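Local coordinates for endoribonuclease L-PSP/chorismate mutase-like domain-containing protein (Agrobacterium tumefaciens, PDB 3D01) that is of unknown function but belongs to the YjgF/chorismate mutase-like family of trimeric proteins, to which putative endoribonucleases are assigned, at residues 58-61 with 67-70; 119-124 with 153-158; 79-84 with 126-131. All blocks are in the same frame, centred on the assembly; numbering follows the deposited sequence.

Contact 1 of 3, residues 58-61 with 67-70; sequences IAVT and DVDV
The peptide carbonyl of T61 is the flat group that carries this contact: a methyl of V68 sits beyond its oxygen, raised about 47° out of the carbonyl plane, with V68 CG1 3.3 Å from T61 O. The CB of D67, 4.1 Å from T61 O, comes close to that plane, unlike the raised methyl, while its carboxylate is engaged within the same loop, OD2 accepting a hydrogen bond from the backbone N of L63. V68 CG1 also meets V60 CG1 at 3.9 Å, the two valine side chains crossing obliquely. V60 offers that methyl because CG1 stands opposite its backbone N (chi1 -175°). All of this lies in the surface loop that links strand 57-58 to helix 70-91, with D69 as the N-cap of that helix: its OD1 takes the N-H of S72, a task suited to a short carboxylate. T61 and D67 also belong, with N152, to the pocket holding a polyether molecule, probably from the crystallisation liquor, and the T61 side chain comes within about 3 Å of it. Apolar valines suit the side of the loop turned to the protein, where V60 reaches A76 of the helix and both valines touch S154.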
loop_
_atom_site.group_PDB
_atom_site.type_symbol
_atom_site.label_atom_id
_atom_site.label_comp_id
_atom_site.label_asym_id
_atom_site.label_seq_id
_atom_site.Cartn_x
_atom_site.Cartn_y
_atom_site.Cartn_z
ATOM N N ILE I 58 0.305 1.183 -23.559
ATOM C CA ILE I 58 1.169 0.647 -22.503
ATOM C C ILE I 58 2.501 0.375 -23.168
ATOM O O ILE I 58 2.632 -0.582 -23.928
ATOM C CB ILE I 58 0.640 -0.665 -21.896
ATOM C CG1 ILE I 58 -0.777 -0.514 -21.344
ATOM C CG2 ILE I 58 1.627 -1.177 -20.836
ATOM C CD1 ILE I 58 -0.870 0.115 -20.018
ATOM N N ALA I 59 3.498 1.196 -22.863
ATOM C CA ALA I 59 4.773 1.204 -23.569
ATOM C C ALA I 59 5.701 0.044 -23.262
ATOM O O ALA I 59 6.528 -0.298 -24.091
ATOM C CB ALA I 59 5.518 2.519 -23.297
ATOM N N VAL I 60 5.585 -0.549 -22.076
ATOM C CA VAL I 60 6.499 -1.620 -21.663
ATOM C C VAL I 60 5.656 -2.715 -20.964
ATOM O O VAL I 60 4.977 -2.461 -19.993
ATOM C CB VAL I 60 7.593 -1.128 -20.708
ATOM C CG1 VAL I 60 8.628 -2.273 -20.387
ATOM C CG2 VAL I 60 8.302 0.129 -21.250
ATOM N N THR I 61 5.709 -3.910 -21.541
ATOM C CA THR I 61 4.898 -5.033 -21.136
ATOM C C THR I 61 5.728 -6.294 -20.956
ATOM O O THR I 61 6.783 -6.494 -21.570
ATOM C CB THR I 61 3.807 -5.367 -22.178
ATOM O OG1 THR I 61 4.435 -5.629 -23.447
ATOM C CG2 THR I 61 2.765 -4.212 -22.299
ATOM N N ASP I 67 10.856 -10.908 -20.219
ATOM C CA ASP I 67 10.459 -10.169 -21.417
ATOM C C ASP I 67 11.193 -8.831 -21.548
ATOM O O ASP I 67 11.421 -8.336 -22.664
ATOM C CB ASP I 67 8.968 -9.917 -21.357
ATOM C CG ASP I 67 8.175 -11.204 -21.316
ATOM O OD1 ASP I 67 8.334 -12.026 -22.250
ATOM O OD2 ASP I 67 7.421 -11.394 -20.350
ATOM N N VAL I 68 11.550 -8.265 -20.403
ATOM C CA VAL I 68 12.176 -6.939 -20.318
ATOM C C VAL I 68 13.340 -6.985 -19.362
ATOM O O VAL I 68 13.340 -7.738 -18.391
ATOM C CB VAL I 68 11.149 -5.846 -19.881
ATOM C CG1 VAL I 68 9.922 -5.952 -20.803
ATOM C CG2 VAL I 68 10.741 -5.979 -18.518
ATOM N N ASP I 69 14.354 -6.200 -19.688
ATOM C CA ASP I 69 15.528 -6.072 -18.845
ATOM C C ASP I 69 15.400 -4.860 -17.914
ATOM O O ASP I 69 14.417 -4.136 -17.968
ATOM C CB ASP I 69 16.807 -5.997 -19.707
ATOM C CG ASP I 69 16.917 -4.733 -20.594
ATOM O OD1 ASP I 69 16.133 -3.780 -20.501
ATOM O OD2 ASP I 69 17.865 -4.728 -21.425
ATOM N N VAL I 70 16.418 -4.636 -17.085
ATOM C CA VAL I 70 16.317 -3.602 -16.079
ATOM C C VAL I 70 16.189 -2.218 -16.732
ATOM O O VAL I 70 15.356 -1.383 -16.304
ATOM C CB VAL I 70 17.462 -3.660 -15.056
ATOM C CG1 VAL I 70 17.459 -2.389 -14.179
ATOM C CG2 VAL I 70 17.319 -4.932 -14.193
#

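Contact 2 of 3, residues 119-124 with 153-158; sequences HLVING and ASVEID
V155 divides its two methyls between neighbouring residues of helix 119-124. Its CG2 lies 3.7 Å from V121 CG1, and these two side chains slide past each other in opposite directions. Its CG1 meets I122 CD1 at 3.8 Å, reached by a bent chain: with chi2 of I122 at -54°, the ethyl arm folds round, and CD1 comes closer to the strand than the CB direction alone would bring it. The same CD1 touches I157 CD1 at 4.1 Å, the two isoleucines meeting tip to tip. In I157 the arm is extended (chi2 -174°), which gives it the length to span the gap between a helix and a strand whose axes pass 10.2 Å apart. Branched aliphatic residues fit this buried apolar patch, since their methyls, set at different heights, fill the space between helix and strand.

Polar bonds lie around the patch. N123 OD1 accepts from R141 NH1, and S154, just before the strand begins, bonds through OG to the carbonyl O of G62. By the alternation of the strand, the CB of E156 points away from the helix; its side chain packs on V144 of the second subunit, and OE2 makes a weak hydrogen bond to A143 N there. D158 OD2 forms a salt bridge with K104 of the second subunit. On the helix side, the ring of H119 stacks with F151 of the third subunit, so both segments have a part in trimer formation.

Helix and strand run at 63° to each other, with V121 and I122 also resting on V109 of strand 99-110. Helices covering one face of a mixed sheet, with the other face turned toward partner subunits, are characteristic of the YjgF-like trimer.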
loop_
_atom_site.group_PDB
_atom_site.type_symbol
_atom_site.label_atom_id
_atom_site.label_comp_id
_atom_site.label_asym_id
_atom_site.label_seq_id
_atom_site.Cartn_x
_atom_site.Cartn_y
_atom_site.Cartn_z
ATOM N N HIS I 119 14.215 -2.773 -6.807
ATOM C CA HIS I 119 14.698 -1.446 -6.318
ATOM C C HIS I 119 15.332 -0.641 -7.452
ATOM O O HIS I 119 15.079 0.555 -7.588
ATOM C CB HIS I 119 15.651 -1.587 -5.137
ATOM C CG HIS I 119 16.821 -2.476 -5.411
ATOM N ND1 HIS I 119 16.692 -3.822 -5.704
ATOM C CD2 HIS I 119 18.146 -2.217 -5.427
ATOM C CE1 HIS I 119 17.892 -4.338 -5.899
ATOM N NE2 HIS I 119 18.788 -3.383 -5.746
ATOM N N LEU I 120 16.123 -1.298 -8.294
ATOM C CA LEU I 120 16.753 -0.627 -9.428
ATOM C C LEU I 120 15.712 -0.167 -10.439
ATOM O O LEU I 120 15.857 0.906 -11.079
ATOM C CB LEU I 120 17.739 -1.567 -10.086
ATOM C CG LEU I 120 18.872 -2.016 -9.169
ATOM C CD1 LEU I 120 19.926 -2.740 -10.030
ATOM C CD2 LEU I 120 19.440 -0.856 -8.393
ATOM N N VAL I 121 14.665 -0.973 -10.600
ATOM C CA VAL I 121 13.588 -0.625 -11.527
ATOM C C VAL I 121 12.859 0.618 -11.061
ATOM O O VAL I 121 12.664 1.557 -11.820
ATOM C CB VAL I 121 12.606 -1.802 -11.716
ATOM C CG1 VAL I 121 11.334 -1.340 -12.491
ATOM C CG2 VAL I 121 13.358 -2.984 -12.387
ATOM N N ILE I 122 12.482 0.634 -9.794
ATOM C CA ILE I 122 11.713 1.739 -9.247
ATOM C C ILE I 122 12.593 2.986 -9.120
ATOM O O ILE I 122 12.082 4.104 -9.161
ATOM C CB ILE I 122 11.020 1.355 -7.920
ATOM C CG1 ILE I 122 10.056 0.179 -8.140
ATOM C CG2 ILE I 122 10.286 2.553 -7.335
ATOM C CD1 ILE I 122 8.971 0.359 -9.267
ATOM N N ASN I 123 13.906 2.803 -9.039
ATOM C CA ASN I 123 14.828 3.955 -9.117
ATOM C C ASN I 123 14.576 4.816 -10.355
ATOM O O ASN I 123 14.796 6.029 -10.288
ATOM C CB ASN I 123 16.292 3.542 -9.066
ATOM C CG ASN I 123 16.739 3.114 -7.663
ATOM O OD1 ASN I 123 16.039 3.330 -6.667
ATOM N ND2 ASN I 123 17.913 2.495 -7.586
ATOM N N GLY I 124 14.116 4.214 -11.461
ATOM C CA GLY I 124 13.622 4.980 -12.644
ATOM C C GLY I 124 12.632 6.083 -12.246
ATOM O O GLY I 124 12.788 7.261 -12.611
ATOM N N ALA I 153 1.312 -4.720 -18.052
ATOM C CA ALA I 153 2.296 -3.671 -17.728
ATOM C C ALA I 153 3.455 -4.306 -16.960
ATOM O O ALA I 153 3.240 -5.168 -16.073
ATOM C CB ALA I 153 1.657 -2.567 -16.902
ATOM N N SER I 154 4.660 -3.832 -17.241
ATOM C CA SER I 154 5.845 -4.295 -16.526
ATOM C C SER I 154 5.943 -3.683 -15.128
ATOM O O SER I 154 6.529 -4.288 -14.236
ATOM C CB SER I 154 7.129 -4.035 -17.327
ATOM O OG SER I 154 7.120 -4.756 -18.551
ATOM N N VAL I 155 5.387 -2.471 -14.963
ATOM C CA VAL I 155 5.460 -1.736 -13.712
ATOM C C VAL I 155 4.141 -0.960 -13.519
ATOM O O VAL I 155 3.519 -0.502 -14.500
ATOM C CB VAL I 155 6.655 -0.705 -13.691
ATOM C CG1 VAL I 155 6.742 0.021 -12.298
ATOM C CG2 VAL I 155 7.974 -1.353 -14.155
ATOM N N GLU I 156 3.733 -0.848 -12.269
ATOM C CA GLU I 156 2.635 0.004 -11.849
ATOM C C GLU I 156 3.059 0.695 -10.538
ATOM O O GLU I 156 3.691 0.086 -9.645
ATOM C CB GLU I 156 1.377 -0.819 -11.603
ATOM C CG GLU I 156 0.198 -0.049 -11.076
ATOM C CD GLU I 156 -0.979 -0.976 -10.650
ATOM O OE1 GLU I 156 -1.079 -2.111 -11.152
ATOM O OE2 GLU I 156 -1.803 -0.574 -9.794
ATOM N N ILE I 157 2.702 1.959 -10.417
ATOM C CA ILE I 157 3.203 2.762 -9.293
ATOM C C ILE I 157 2.090 3.685 -8.846
ATOM O O ILE I 157 1.522 4.408 -9.666
ATOM C CB ILE I 157 4.460 3.635 -9.647
ATOM C CG1 ILE I 157 5.620 2.834 -10.280
ATOM C CG2 ILE I 157 4.983 4.372 -8.378
ATOM C CD1 ILE I 157 6.925 3.666 -10.488
ATOM N N ASP I 158 1.768 3.627 -7.552
ATOM C CA ASP I 158 0.822 4.554 -6.952
ATOM C C ASP I 158 1.585 5.529 -6.040
ATOM O O ASP I 158 2.815 5.400 -5.846
ATOM C CB ASP I 158 -0.351 3.830 -6.270
ATOM C CG ASP I 158 0.003 3.154 -4.964
ATOM O OD1 ASP I 158 1.017 3.487 -4.292
ATOM O OD2 ASP I 158 -0.785 2.255 -4.604
#

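Contact 3 of 3, residues 79-84 with 126-131; sequences LCAVNI and SNLIAT
L128 reaches across to A81 and V82, and its side chain can be followed outward. CB points at helix 79-84, and chi1 of 179° swings CG beside the carbonyl carbon, out toward that helix, before the chain forks. One branch, CD1, meets V82 CG2 at 3.9 Å; the two side chains cross at about a right angle, so the leucine lies across the valine. The other branch, CD2, settles 4.1 Å from A81 CB. A forked leucine suits this place because it serves two successive residues of the opposite helix at once.

A81 takes a second partner in I129, whose CG1 and CD1 each lie 4.0 Å from A81 CB. With chi2 near 173° the arm of I129 is straight, and it is laid along the single methyl of the alanine. The small side chain lets the backbones draw near: A81 and I129 are the closest pair, with CA atoms 6.8 Å apart, and the helix axes approach to 9.2 Å with an angle of 40° between their directions.

One turn further on, T131 OG1 bonds back to N127 O at 2.6 Å. That carbonyl also receives the backbone N-H of T131, and the two donors come from opposite faces of its plane. This is a common way for threonine to satisfy its hydroxyl within a helix.

Helix 3-21 lies against this side: its L18 touches both L128 and V82, and L21 touches L128. On other sides, S126 OG bonds to H139 and R141, N127 and A130 pack on N34 of the third subunit, and C80 and I84 face strand 155-163.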
loop_
_atom_site.group_PDB
_atom_site.type_symbol
_atom_site.label_atom_id
_atom_site.label_comp_id
_atom_site.label_asym_id
_atom_site.label_seq_id
_atom_site.Cartn_x
_atom_site.Cartn_y
_atom_site.Cartn_z
ATOM N N LEU I 79 7.875 6.301 -16.947
ATOM C CA LEU I 79 6.556 6.548 -17.528
ATOM C C LEU I 79 5.416 6.514 -16.495
ATOM O O LEU I 79 4.515 7.364 -16.503
ATOM C CB LEU I 79 6.291 5.601 -18.696
ATOM C CG LEU I 79 7.048 5.877 -20.006
ATOM C CD1 LEU I 79 6.760 4.754 -20.985
ATOM C CD2 LEU I 79 6.749 7.274 -20.608
ATOM N N CYS I 80 5.454 5.531 -15.589
ATOM C CA CYS I 80 4.521 5.481 -14.481
ATOM C C CYS I 80 4.584 6.790 -13.705
ATOM O O CYS I 80 3.548 7.368 -13.382
ATOM C CB CYS I 80 4.837 4.299 -13.549
ATOM S SG CYS I 80 4.527 2.688 -14.287
ATOM N N ALA I 81 5.798 7.226 -13.401
ATOM C CA ALA I 81 6.042 8.481 -12.662
ATOM C C ALA I 81 5.510 9.692 -13.401
ATOM O O ALA I 81 4.947 10.578 -12.786
ATOM C CB ALA I 81 7.534 8.648 -12.376
ATOM N N VAL I 82 5.674 9.739 -14.709
ATOM C CA VAL I 82 5.141 10.877 -15.519
ATOM C C VAL I 82 3.597 10.880 -15.466
ATOM O O VAL I 82 2.939 11.919 -15.339
ATOM C CB VAL I 82 5.672 10.818 -16.991
ATOM C CG1 VAL I 82 4.889 11.777 -17.944
ATOM C CG2 VAL I 82 7.200 11.068 -17.048
ATOM N N ASN I 83 2.998 9.693 -15.525
ATOM C CA ASN I 83 1.561 9.582 -15.389
ATOM C C ASN I 83 1.093 9.975 -13.993
ATOM O O ASN I 83 0.066 10.624 -13.851
ATOM C CB ASN I 83 1.089 8.178 -15.799
ATOM C CG ASN I 83 1.109 7.989 -17.302
ATOM O OD1 ASN I 83 2.081 7.493 -17.893
ATOM N ND2 ASN I 83 0.059 8.407 -17.929
ATOM N N ILE I 84 1.878 9.657 -12.969
ATOM C CA ILE I 84 1.574 10.129 -11.613
ATOM C C ILE I 84 1.585 11.652 -11.640
ATOM O O ILE I 84 0.642 12.269 -11.191
ATOM C CB ILE I 84 2.565 9.601 -10.532
ATOM C CG1 ILE I 84 2.301 8.103 -10.248
ATOM C CG2 ILE I 84 2.418 10.379 -9.208
ATOM C CD1 ILE I 84 3.390 7.429 -9.427
ATOM N N SER I 126 11.843 7.030 -8.960
ATOM C CA SER I 126 12.335 7.857 -7.859
ATOM C C SER I 126 13.279 8.946 -8.342
ATOM O O SER I 126 13.170 10.100 -7.910
ATOM C CB SER I 126 13.021 7.006 -6.787
ATOM O OG SER I 126 12.141 6.062 -6.240
ATOM N N ASN I 127 14.209 8.580 -9.228
ATOM C CA ASN I 127 15.194 9.529 -9.760
ATOM C C ASN I 127 14.515 10.656 -10.565
ATOM O O ASN I 127 14.863 11.852 -10.450
ATOM C CB ASN I 127 16.192 8.786 -10.634
ATOM C CG ASN I 127 17.138 7.892 -9.840
ATOM O OD1 ASN I 127 17.262 7.989 -8.606
ATOM N ND2 ASN I 127 17.829 7.021 -10.552
ATOM N N LEU I 128 13.525 10.278 -11.348
ATOM C CA LEU I 128 12.807 11.217 -12.185
ATOM C C LEU I 128 12.041 12.195 -11.291
ATOM O O LEU I 128 12.129 13.412 -11.459
ATOM C CB LEU I 128 11.882 10.476 -13.193
ATOM C CG LEU I 128 11.053 11.380 -14.124
ATOM C CD1 LEU I 128 10.701 10.698 -15.449
ATOM C CD2 LEU I 128 9.786 11.951 -13.445
ATOM N N ILE I 129 11.302 11.670 -10.330
ATOM C CA ILE I 129 10.525 12.510 -9.408
ATOM C C ILE I 129 11.380 13.452 -8.542
ATOM O O ILE I 129 11.044 14.638 -8.424
ATOM C CB ILE I 129 9.635 11.642 -8.503
ATOM C CG1 ILE I 129 8.548 10.998 -9.367
ATOM C CG2 ILE I 129 9.099 12.475 -7.334
ATOM C CD1 ILE I 129 7.706 9.990 -8.652
ATOM N N ALA I 130 12.452 12.936 -7.939
ATOM C CA ALA I 130 13.374 13.767 -7.161
ATOM C C ALA I 130 14.054 14.836 -8.022
ATOM O O ALA I 130 14.205 15.995 -7.557
ATOM C CB ALA I 130 14.399 12.914 -6.460
ATOM N N THR I 131 14.427 14.488 -9.263
ATOM C CA THR I 131 15.038 15.454 -10.195
ATOM C C THR I 131 14.145 16.644 -10.554
ATOM O O THR I 131 14.588 17.788 -10.491
ATOM C CB THR I 131 15.532 14.780 -11.492
ATOM O OG1 THR I 131 16.510 13.801 -11.145
ATOM C CG2 THR I 131 16.156 15.804 -12.465
#

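Overall arrangement
Along the chain contact 1 closes first, before the segments of contacts 3 and 2 alternate: 79-84, 119-124, 126-131, 153-158. Contacts 2 and 3 share helix 118-133, their centres about 10 Å apart. Helix 70-91 of contact 3 also lies against the strand of contact 2, so helices 70-91 and 118-133 lie together over the same sheet. Contact 1, about 10 Å from contact 2 and about 17 Å from contact 3 between centres, sits at the surface; the backbone of V60 probably bonds S154, and A59 touches L79. The three contacts are thus linked by direct touches, from the buried helix pair to the surface loop that holds part of the ligand pocket, while contacts 2 and 3 both reach the third subunit.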